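Local structure of tail fiber protein (Pseudomonas aeruginosa, 6CL6) at residues A68-Y73 and Y93-E98; A86-T91 and R112-W117; M99-S104 and Q118-G123. The protein forms the trimeric receptor-binding fiber of an R-type pyocin, a contractile injection system, and probably recognises the target cell surface. One frame throughout, in Å; residues are numbered along the deposited sequence.

Interaction 1. Residues A68-Y73 and Y93-E98; sequences AGRYFY and YNATSE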
loop_
_atom_site.group_PDB
_atom_site.type_symbol
_atom_site.label_atom_id
_atom_site.label_comp_id
_atom_site.label_asym_id
_atom_site.label_seq_id
_atom_site.Cartn_x
_atom_site.Cartn_y
_atom_site.Cartn_z
ATOM N N ALA A 68 18.893 -38.747 -45.366
ATOM C CA ALA A 68 19.305 -40.139 -45.339
ATOM C C ALA A 68 18.112 -41.071 -45.131
ATOM O O ALA A 68 17.224 -40.822 -44.296
ATOM C CB ALA A 68 20.338 -40.349 -44.232
ATOM N N GLY A 69 18.110 -42.159 -45.897
ATOM C CA GLY A 69 17.010 -43.096 -45.885
ATOM C C GLY A 69 15.855 -42.783 -46.797
ATOM O O GLY A 69 14.936 -43.600 -46.883
ATOM N N ARG A 70 15.861 -41.638 -47.499
ATOM C CA ARG A 70 14.713 -41.254 -48.325
ATOM C C ARG A 70 15.106 -41.071 -49.790
ATOM O O ARG A 70 16.211 -40.577 -50.095
ATOM C CB ARG A 70 14.080 -39.964 -47.826
ATOM C CG ARG A 70 13.274 -40.210 -46.539
ATOM C CD ARG A 70 12.601 -38.947 -46.089
ATOM N NE ARG A 70 11.585 -38.489 -47.030
ATOM C CZ ARG A 70 10.998 -37.317 -46.944
ATOM N NH1 ARG A 70 11.323 -36.492 -45.959
ATOM N NH2 ARG A 70 10.076 -36.972 -47.826
ATOM N N TYR A 71 14.197 -41.479 -50.669
ATOM C CA TYR A 71 14.356 -41.211 -52.082
ATOM C C TYR A 71 14.080 -39.744 -52.419
ATOM O O TYR A 71 13.131 -39.139 -51.920
ATOM C CB TYR A 71 13.425 -42.091 -52.906
ATOM C CG TYR A 71 13.858 -43.547 -52.963
ATOM C CD1 TYR A 71 14.769 -43.996 -53.907
ATOM C CD2 TYR A 71 13.369 -44.463 -52.037
ATOM C CE1 TYR A 71 15.190 -45.304 -53.933
ATOM C CE2 TYR A 71 13.772 -45.814 -52.080
ATOM C CZ TYR A 71 14.678 -46.217 -53.029
ATOM O OH TYR A 71 15.086 -47.511 -53.065
ATOM N N PHE A 72 14.917 -39.180 -53.282
ATOM C CA PHE A 72 14.690 -37.864 -53.857
ATOM C C PHE A 72 14.969 -37.898 -55.354
ATOM O O PHE A 72 15.982 -38.483 -55.800
ATOM C CB PHE A 72 15.591 -36.776 -53.196
ATOM C CG PHE A 72 15.078 -36.286 -51.878
ATOM C CD1 PHE A 72 15.066 -37.103 -50.765
ATOM C CD2 PHE A 72 14.518 -35.001 -51.781
ATOM C CE1 PHE A 72 14.554 -36.642 -49.547
ATOM C CE2 PHE A 72 14.007 -34.540 -50.570
ATOM C CZ PHE A 72 14.032 -35.360 -49.465
ATOM N N TYR A 73 14.109 -37.209 -56.117
ATOM C CA TYR A 73 14.448 -36.825 -57.482
ATOM C C TYR A 73 15.511 -35.750 -57.434
ATOM O O TYR A 73 15.392 -34.784 -56.663
ATOM C CB TYR A 73 13.233 -36.283 -58.225
ATOM C CG TYR A 73 12.065 -37.210 -58.334
ATOM C CD1 TYR A 73 11.071 -37.225 -57.373
ATOM C CD2 TYR A 73 11.923 -38.019 -59.448
ATOM C CE1 TYR A 73 9.987 -38.086 -57.526
ATOM C CE2 TYR A 73 10.861 -38.831 -59.608
ATOM C CZ TYR A 73 9.908 -38.875 -58.652
ATOM O OH TYR A 73 8.835 -39.735 -58.860
ATOM N N TYR A 93 10.418 -37.817 -53.039
ATOM C CA TYR A 93 9.705 -38.875 -53.762
ATOM C C TYR A 93 8.400 -39.312 -53.096
ATOM O O TYR A 93 7.531 -39.877 -53.773
ATOM C CB TYR A 93 10.626 -40.074 -53.889
ATOM C CG TYR A 93 10.114 -41.279 -54.625
ATOM C CD1 TYR A 93 9.845 -41.241 -55.984
ATOM C CD2 TYR A 93 9.950 -42.484 -53.963
ATOM C CE1 TYR A 93 9.390 -42.363 -56.651
ATOM C CE2 TYR A 93 9.492 -43.622 -54.620
ATOM C CZ TYR A 93 9.216 -43.553 -55.955
ATOM O OH TYR A 93 8.775 -44.688 -56.591
ATOM N N ASN A 94 8.244 -39.097 -51.788
ATOM C CA ASN A 94 7.077 -39.581 -51.073
ATOM C C ASN A 94 7.034 -38.944 -49.686
ATOM O O ASN A 94 7.939 -38.221 -49.297
ATOM C CB ASN A 94 7.136 -41.112 -50.958
ATOM C CG ASN A 94 8.249 -41.580 -50.053
ATOM O OD1 ASN A 94 9.421 -41.354 -50.307
ATOM N ND2 ASN A 94 7.881 -42.253 -48.963
ATOM N N ALA A 95 5.936 -39.205 -48.970
ATOM C CA ALA A 95 5.782 -38.947 -47.546
ATOM C C ALA A 95 5.565 -37.483 -47.219
ATOM O O ALA A 95 4.631 -37.157 -46.467
ATOM C CB ALA A 95 6.979 -39.487 -46.760
ATOM N N THR A 96 6.437 -36.605 -47.730
ATOM C CA THR A 96 6.297 -35.160 -47.544
ATOM C C THR A 96 6.663 -34.463 -48.850
ATOM O O THR A 96 7.202 -35.086 -49.774
ATOM C CB THR A 96 7.212 -34.635 -46.430
ATOM O OG1 THR A 96 8.570 -34.798 -46.838
ATOM C CG2 THR A 96 7.020 -35.390 -45.119
ATOM N N SER A 97 6.394 -33.155 -48.916
ATOM C CA SER A 97 6.724 -32.312 -50.075
ATOM C C SER A 97 7.857 -31.386 -49.660
ATOM O O SER A 97 7.625 -30.379 -48.974
ATOM C CB SER A 97 5.509 -31.474 -50.528
ATOM O OG SER A 97 4.437 -32.311 -50.954
ATOM N N GLU A 98 9.085 -31.746 -50.050
ATOM C CA GLU A 98 10.285 -31.037 -49.646
ATOM C C GLU A 98 11.200 -30.785 -50.832
ATOM O O GLU A 98 11.233 -31.566 -51.782
ATOM C CB GLU A 98 11.082 -31.823 -48.608
ATOM C CG GLU A 98 10.380 -31.960 -47.301
ATOM C CD GLU A 98 11.092 -32.865 -46.317
ATOM O OE1 GLU A 98 12.342 -32.905 -46.296
ATOM O OE2 GLU A 98 10.375 -33.565 -45.579
HETATM O O HOH W 1 11.054 -39.214 -49.930
HETATM O O HOH W 2 11.746 -42.568 -49.467
HETATM O O HOH W 3 7.084 -39.477 -56.572
#

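Interaction 2. Residues A86-T91 and R112-W117; sequences ASQIAT and REWLPW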
loop_
_atom_site.group_PDB
_atom_site.type_symbol
_atom_site.label_atom_id
_atom_site.label_comp_id
_atom_site.label_asym_id
_atom_site.label_seq_id
_atom_site.Cartn_x
_atom_site.Cartn_y
_atom_site.Cartn_z
ATOM N N ALA A 86 28.579 -28.459 -60.986
ATOM C CA ALA A 86 27.151 -28.746 -61.066
ATOM C C ALA A 86 26.341 -28.060 -59.980
ATOM O O ALA A 86 26.810 -27.816 -58.877
ATOM C CB ALA A 86 26.903 -30.276 -60.991
ATOM N N SER A 87 25.091 -27.799 -60.315
ATOM C CA SER A 87 24.064 -27.412 -59.360
ATOM C C SER A 87 23.028 -28.516 -59.331
ATOM O O SER A 87 22.727 -29.097 -60.370
ATOM C CB SER A 87 23.440 -26.083 -59.788
ATOM O OG SER A 87 22.260 -25.827 -59.104
ATOM N N GLN A 88 22.526 -28.835 -58.139
ATOM C CA GLN A 88 21.516 -29.863 -57.986
ATOM C C GLN A 88 20.346 -29.408 -57.136
ATOM O O GLN A 88 20.509 -28.719 -56.119
ATOM C CB GLN A 88 22.112 -31.144 -57.375
ATOM C CG GLN A 88 23.032 -31.864 -58.309
ATOM C CD GLN A 88 23.492 -33.174 -57.711
ATOM O OE1 GLN A 88 23.585 -33.317 -56.476
ATOM N NE2 GLN A 88 23.762 -34.136 -58.572
ATOM N N ILE A 89 19.157 -29.780 -57.610
ATOM C CA ILE A 89 17.895 -29.543 -56.928
ATOM C C ILE A 89 17.268 -30.891 -56.616
ATOM O O ILE A 89 17.049 -31.698 -57.527
ATOM C CB ILE A 89 16.920 -28.712 -57.789
ATOM C CG1 ILE A 89 17.516 -27.361 -58.125
ATOM C CG2 ILE A 89 15.570 -28.612 -57.085
ATOM C CD1 ILE A 89 16.823 -26.660 -59.231
ATOM N N ALA A 90 16.945 -31.116 -55.351
ATOM C CA ALA A 90 16.371 -32.370 -54.888
ATOM C C ALA A 90 14.941 -32.124 -54.433
ATOM O O ALA A 90 14.678 -31.181 -53.662
ATOM C CB ALA A 90 17.219 -32.976 -53.766
ATOM N N THR A 91 14.022 -32.963 -54.904
ATOM C CA THR A 91 12.632 -32.909 -54.485
ATOM C C THR A 91 12.206 -34.301 -54.042
ATOM O O THR A 91 12.675 -35.306 -54.576
ATOM C CB THR A 91 11.730 -32.392 -55.591
ATOM O OG1 THR A 91 11.974 -33.148 -56.795
ATOM C CG2 THR A 91 12.039 -30.916 -55.848
ATOM N N ARG A 112 35.133 -32.967 -57.985
ATOM C CA ARG A 112 34.038 -32.199 -57.402
ATOM C C ARG A 112 34.244 -31.949 -55.911
ATOM O O ARG A 112 34.844 -32.745 -55.184
ATOM C CB ARG A 112 32.729 -32.939 -57.626
ATOM C CG ARG A 112 32.339 -32.892 -59.077
ATOM C CD ARG A 112 31.083 -33.578 -59.348
ATOM N NE ARG A 112 30.642 -33.295 -60.710
ATOM C CZ ARG A 112 29.745 -34.015 -61.371
ATOM N NH1 ARG A 112 29.193 -35.062 -60.813
ATOM N NH2 ARG A 112 29.426 -33.676 -62.616
ATOM N N GLU A 113 33.756 -30.805 -55.473
ATOM C CA GLU A 113 33.739 -30.413 -54.064
ATOM C C GLU A 113 32.314 -29.969 -53.767
ATOM O O GLU A 113 31.963 -28.818 -54.014
ATOM C CB GLU A 113 34.728 -29.284 -53.799
ATOM C CG GLU A 113 36.182 -29.695 -54.047
ATOM C CD GLU A 113 37.145 -28.541 -53.794
ATOM O OE1 GLU A 113 36.818 -27.672 -52.952
ATOM O OE2 GLU A 113 38.199 -28.489 -54.449
ATOM N N TRP A 114 31.496 -30.881 -53.243
ATOM C CA TRP A 114 30.084 -30.609 -53.017
ATOM C C TRP A 114 29.894 -29.820 -51.732
ATOM O O TRP A 114 30.516 -30.116 -50.713
ATOM C CB TRP A 114 29.302 -31.906 -52.930
ATOM C CG TRP A 114 29.183 -32.606 -54.257
ATOM C CD1 TRP A 114 29.955 -33.638 -54.711
ATOM C CD2 TRP A 114 28.255 -32.308 -55.278
ATOM N NE1 TRP A 114 29.556 -33.985 -55.977
ATOM C CE2 TRP A 114 28.509 -33.186 -56.346
ATOM C CE3 TRP A 114 27.235 -31.364 -55.413
ATOM C CZ2 TRP A 114 27.765 -33.156 -57.516
ATOM C CZ3 TRP A 114 26.493 -31.336 -56.578
ATOM C CH2 TRP A 114 26.759 -32.230 -57.607
ATOM N N LEU A 115 29.063 -28.802 -51.791
ATOM C CA LEU A 115 28.653 -28.158 -50.549
ATOM C C LEU A 115 27.458 -28.888 -49.964
ATOM O O LEU A 115 26.814 -29.686 -50.644
ATOM C CB LEU A 115 28.339 -26.716 -50.802
ATOM C CG LEU A 115 29.394 -25.872 -51.487
ATOM C CD1 LEU A 115 28.946 -24.420 -51.532
ATOM C CD2 LEU A 115 30.770 -26.018 -50.783
ATOM N N PRO A 116 27.169 -28.694 -48.673
ATOM C CA PRO A 116 26.025 -29.380 -48.075
ATOM C C PRO A 116 24.714 -28.909 -48.677
ATOM O O PRO A 116 24.572 -27.772 -49.142
ATOM C CB PRO A 116 26.102 -28.993 -46.586
ATOM C CG PRO A 116 27.479 -28.492 -46.386
ATOM C CD PRO A 116 27.887 -27.874 -47.682
ATOM N N TRP A 117 23.727 -29.810 -48.652
ATOM C CA TRP A 117 22.399 -29.448 -49.119
ATOM C C TRP A 117 21.794 -28.344 -48.257
ATOM O O TRP A 117 21.917 -28.340 -47.029
ATOM C CB TRP A 117 21.497 -30.676 -49.078
ATOM C CG TRP A 117 21.784 -31.714 -50.052
ATOM C CD1 TRP A 117 22.514 -32.829 -49.853
ATOM C CD2 TRP A 117 21.326 -31.763 -51.411
ATOM N NE1 TRP A 117 22.547 -33.583 -50.988
ATOM C CE2 TRP A 117 21.816 -32.954 -51.965
ATOM C CE3 TRP A 117 20.569 -30.912 -52.205
ATOM C CZ2 TRP A 117 21.574 -33.322 -53.266
ATOM C CZ3 TRP A 117 20.314 -31.284 -53.514
ATOM C CH2 TRP A 117 20.832 -32.479 -54.033
#

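Interaction 3. Residues M99-S104 and Q118-G123; sequences MYVRVS and QRCDIG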
loop_
_atom_site.group_PDB
_atom_site.type_symbol
_atom_site.label_atom_id
_atom_site.label_comp_id
_atom_site.label_asym_id
_atom_site.label_seq_id
_atom_site.Cartn_x
_atom_site.Cartn_y
_atom_site.Cartn_z
ATOM N N MET A 99 11.994 -29.712 -50.723
ATOM C CA MET A 99 12.990 -29.346 -51.742
ATOM C C MET A 99 14.280 -28.885 -51.090
ATOM O O MET A 99 14.255 -28.172 -50.071
ATOM C CB MET A 99 12.464 -28.214 -52.638
ATOM C CG MET A 99 13.441 -27.738 -53.711
ATOM S SD MET A 99 12.867 -26.281 -54.642
ATOM C CE MET A 99 11.472 -26.982 -55.494
ATOM N N TYR A 100 15.400 -29.270 -51.711
ATOM C CA TYR A 100 16.746 -28.920 -51.300
ATOM C C TYR A 100 17.555 -28.501 -52.526
ATOM O O TYR A 100 17.235 -28.874 -53.657
ATOM C CB TYR A 100 17.461 -30.103 -50.604
ATOM C CG TYR A 100 16.759 -30.534 -49.350
ATOM C CD1 TYR A 100 15.618 -31.338 -49.412
ATOM C CD2 TYR A 100 17.239 -30.149 -48.081
ATOM C CE1 TYR A 100 14.954 -31.733 -48.259
ATOM C CE2 TYR A 100 16.583 -30.553 -46.927
ATOM C CZ TYR A 100 15.431 -31.339 -47.030
ATOM O OH TYR A 100 14.747 -31.718 -45.903
ATOM N N VAL A 101 18.630 -27.753 -52.284
ATOM C CA VAL A 101 19.548 -27.326 -53.338
ATOM C C VAL A 101 20.979 -27.459 -52.837
ATOM O O VAL A 101 21.259 -27.283 -51.636
ATOM C CB VAL A 101 19.234 -25.879 -53.793
ATOM C CG1 VAL A 101 19.545 -24.889 -52.656
ATOM C CG2 VAL A 101 20.019 -25.534 -55.035
ATOM N N ARG A 102 21.892 -27.809 -53.762
ATOM C CA ARG A 102 23.335 -27.830 -53.445
ATOM C C ARG A 102 24.155 -27.558 -54.713
ATOM O O ARG A 102 23.621 -27.331 -55.811
ATOM C CB ARG A 102 23.779 -29.123 -52.778
ATOM C CG ARG A 102 23.894 -30.338 -53.680
ATOM C CD ARG A 102 24.629 -31.474 -53.010
ATOM N NE ARG A 102 24.700 -32.626 -53.905
ATOM C CZ ARG A 102 25.394 -33.712 -53.677
ATOM N NH1 ARG A 102 26.065 -33.843 -52.557
ATOM N NH2 ARG A 102 25.399 -34.679 -54.570
ATOM N N VAL A 103 25.477 -27.558 -54.549
ATOM C CA VAL A 103 26.365 -27.105 -55.601
ATOM C C VAL A 103 27.722 -27.764 -55.446
ATOM O O VAL A 103 28.216 -27.981 -54.336
ATOM C CB VAL A 103 26.466 -25.565 -55.613
ATOM C CG1 VAL A 103 27.131 -25.083 -54.359
ATOM C CG2 VAL A 103 27.229 -25.088 -56.854
ATOM N N SER A 104 28.325 -28.101 -56.581
ATOM C CA SER A 104 29.724 -28.458 -56.638
ATOM C C SER A 104 30.482 -27.433 -57.493
ATOM O O SER A 104 30.132 -27.195 -58.654
ATOM C CB SER A 104 29.943 -29.858 -57.202
ATOM O OG SER A 104 31.353 -30.092 -57.386
ATOM N N GLN A 118 21.134 -27.401 -48.915
ATOM C CA GLN A 118 20.399 -26.338 -48.262
ATOM C C GLN A 118 18.913 -26.543 -48.528
ATOM O O GLN A 118 18.483 -26.842 -49.654
ATOM C CB GLN A 118 20.853 -24.982 -48.799
ATOM C CG GLN A 118 20.049 -23.764 -48.370
ATOM C CD GLN A 118 20.125 -23.471 -46.881
ATOM O OE1 GLN A 118 19.509 -24.147 -46.070
ATOM N NE2 GLN A 118 20.942 -22.505 -46.517
ATOM N N ARG A 119 18.112 -26.380 -47.496
ATOM C CA ARG A 119 16.688 -26.602 -47.644
ATOM C C ARG A 119 16.018 -25.412 -48.314
ATOM O O ARG A 119 16.339 -24.263 -48.016
ATOM C CB ARG A 119 16.023 -26.818 -46.278
ATOM C CG ARG A 119 14.586 -27.188 -46.435
ATOM C CD ARG A 119 14.191 -28.222 -45.443
ATOM N NE ARG A 119 12.769 -28.523 -45.533
ATOM C CZ ARG A 119 12.069 -29.063 -44.541
ATOM N NH1 ARG A 119 12.680 -29.336 -43.400
ATOM N NH2 ARG A 119 10.769 -29.318 -44.686
ATOM N N CYS A 120 15.048 -25.701 -49.197
ATOM C CA CYS A 120 14.311 -24.667 -49.898
ATOM C C CYS A 120 12.883 -24.501 -49.418
ATOM O O CYS A 120 12.441 -23.370 -49.227
ATOM C CB CYS A 120 14.305 -24.959 -51.404
ATOM S SG CYS A 120 15.947 -24.918 -52.124
ATOM N N ASP A 121 12.145 -25.577 -49.187
ATOM C CA ASP A 121 10.768 -25.416 -48.796
ATOM C C ASP A 121 10.695 -24.779 -47.390
ATOM O O ASP A 121 11.588 -24.930 -46.561
ATOM C CB ASP A 121 10.045 -26.747 -48.844
ATOM C CG ASP A 121 10.491 -27.708 -47.769
ATOM O OD1 ASP A 121 11.504 -28.425 -47.986
ATOM O OD2 ASP A 121 9.852 -27.735 -46.701
ATOM N N ILE A 122 9.613 -24.048 -47.144
ATOM C CA ILE A 122 9.500 -23.241 -45.923
ATOM C C ILE A 122 9.231 -24.102 -44.688
ATOM O O ILE A 122 9.123 -23.578 -43.549
ATOM C CB ILE A 122 8.410 -22.157 -46.093
ATOM C CG1 ILE A 122 7.016 -22.769 -46.179
ATOM C CG2 ILE A 122 8.675 -21.279 -47.323
ATOM C CD1 ILE A 122 5.903 -21.722 -46.201
ATOM N N GLY A 123 9.107 -25.408 -44.885
ATOM C CA GLY A 123 9.094 -26.356 -43.781
ATOM C C GLY A 123 10.293 -26.239 -42.844
ATOM O O GLY A 123 10.251 -26.682 -41.691
#

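Interaction 1. Residues A68-Y73 and Y93-E98
Three acceptors from one loop gather at the edge of the Arg70 guanidinium. Arg70 NH2 donates to the backbone O of Asn94 at 2.9 Å and to Thr96 OG1 at 2.8 Å. Arg70 NH1 forms a salt bridge with Glu98 OE2 at 3.1 Å. That bond is nearly straight, 167°, and lies in the guanidinium plane, but it meets the carboxylate from above, with the two planes 84° apart. Thr96 OG1 donates to OE2 from the same face. A bend at chi3 (65°) turns the arginine tip toward the loop.

A water accepts from Arg70 NE and lies within hydrogen-bonding distance of Asn94 OD1 and Tyr71 O. A second accepts from Tyr71 N and donates to Asn94 OD1.

The Tyr71 and Tyr93 side chains lie side by side, CB to CB 3.6 Å. Tyr73 OH approaches Tyr93 CD1 at the ring edge, at 3.4 Å. Tyr93 N also bonds to Tyr71 O at 3.2 Å. The hydroxyl of Tyr93 reaches Asn85 of the second subunit.

The three tyrosines form an aromatic cluster beside a classic gamma turn, Asn94 to Thr96, where the loop between strands 85-92 and 99-104 folds against the chain entering strand 72-79.

Interaction 2. Residues A86-T91 and R112-W117
The indoles of Trp114 and Trp117 meet strand 86-91 with the outer atoms of their six-membered rings, and both approaches are oblique. Gln88 reaches Trp114 with its amide, CD lying 3.4 Å from CH2. The amide and ring planes are 34° apart, while the two side chains as a whole run at about a right angle. Gln88 OE1 is 3.5 Å from Trp114 CZ3. On the same indole, CH2 also touches Ala86 CB at 3.9 Å. Trp117 takes the next positions along the strand. Its CZ3 lies 3.5 Å from Ala90 CB and 3.7 Å from the backbone O of Gln88, and its CH2 is 3.8 Å from Gln88 CB.

Gln88 therefore touches both tryptophans. Its CG is anti to the carbonyl carbon (chi1 -70°) and the chain is extended beyond it, which carries the amide out to Trp114. The amide is buried, and its hydrogen bonds go to residues outside the two segments. OE1 accepts from Arg102, and NE2 donates to Ser76 OG and to the backbone O of Pro50. These bonds fix the amide beside the indole. The ring nitrogens are also engaged: Trp114 NE1 bonds to Asn51 O and Trp117 NE1 to Asn64 O. Arg102 makes a cation-pi contact with Trp114.

Ala86, Gln88 and Ala90 alternate along the strand and direct their CB atoms to the tryptophans. Between them, Ser87 and Ile89 point the other way and meet the third subunit. Strand 85-92 is the middle one of a five-stranded antiparallel sheet, between 72-79 and 99-104. The loop 112-117 comes after strand 99-104 and leads into strand 118-119, placing its two indoles over one face of that sheet.

Interaction 3. Residues M99-S104 and Q118-G123
Tyr100 and Arg119 face each other as a non-hydrogen-bonded antiparallel pair, their CA atoms 4.3 Å apart, and their side chains cross on one face of the sheet. The ring lies along the aliphatic part of the arginine. Tyr100 CE2 is 3.7 Å from Arg119 CD, and the tyrosine OH sits over one face of the guanidinium. The ring and guanidinium planes are only 30° apart. Tyr100 OH bonds to Glu98 OE1.

The arginine is held by its own segment. Arg119 grips the Asp121 carboxylate side-on in a two-bond salt bridge, Arg119 NE to OD1 and Arg119 NH2 to OD2, the second at 2.7 Å. Asp121 OD1 also accepts from Met99 N at 3.1 Å. Arg119 NE and Met99 N reach this oxygen from opposite faces of the carboxylate, so the aspartate joins the arginine to the neighbouring strand.

Val101 and Gln118 direct their CB atoms to the opposite face of the sheet. They form a hydrogen-bonded pair: Val101 N donates to Gln118 O at 2.8 Å, and Gln118 N to Val101 O at 2.7 Å. Farther along, Cys120 N donates to Met99 O at 2.7 Å.

Cys120 lies between two apolar side chains. Its CB is 3.7 Å from Met99 CG, and its SG touches Val101 CG1. Met99 CG stands anti to its own N (chi1 179°), which sets CG and SD beside Cys120 CB, while CE leads away from it. Met99 also packs against the Met99 residues of the second and third subunits.

Strand 118-119 is the last of the five-stranded antiparallel sheet within this chain. It borders strand 99-104, whose other neighbour is strand 85-92. Past it, the chain runs into the 3-10 turn at 122-123, where Ile122 packs on Ser125 of the second subunit.

From the N terminus, 68-73 runs into the start of strand 72-79, and the chain returns along 85-92. Interaction 1 then closes a loop of 19 residues by bringing 93-98 back to 68-73. Interaction 2 opens within that loop, at 86-91, and closes at 112-117, so the two cross. Interaction 3 begins after interaction 1 has closed, so these are in series. It crosses interaction 2. All three join parts of one five-stranded sheet: interaction 1 its turn at 93-98, interaction 2 the loop 112-117 laid against strand 85-92, interaction 3 its last strand. Tyr73 O with Thr91 N probably joins interactions 1 and 2, and Ala86 O with Ser104 N interactions 2 and 3.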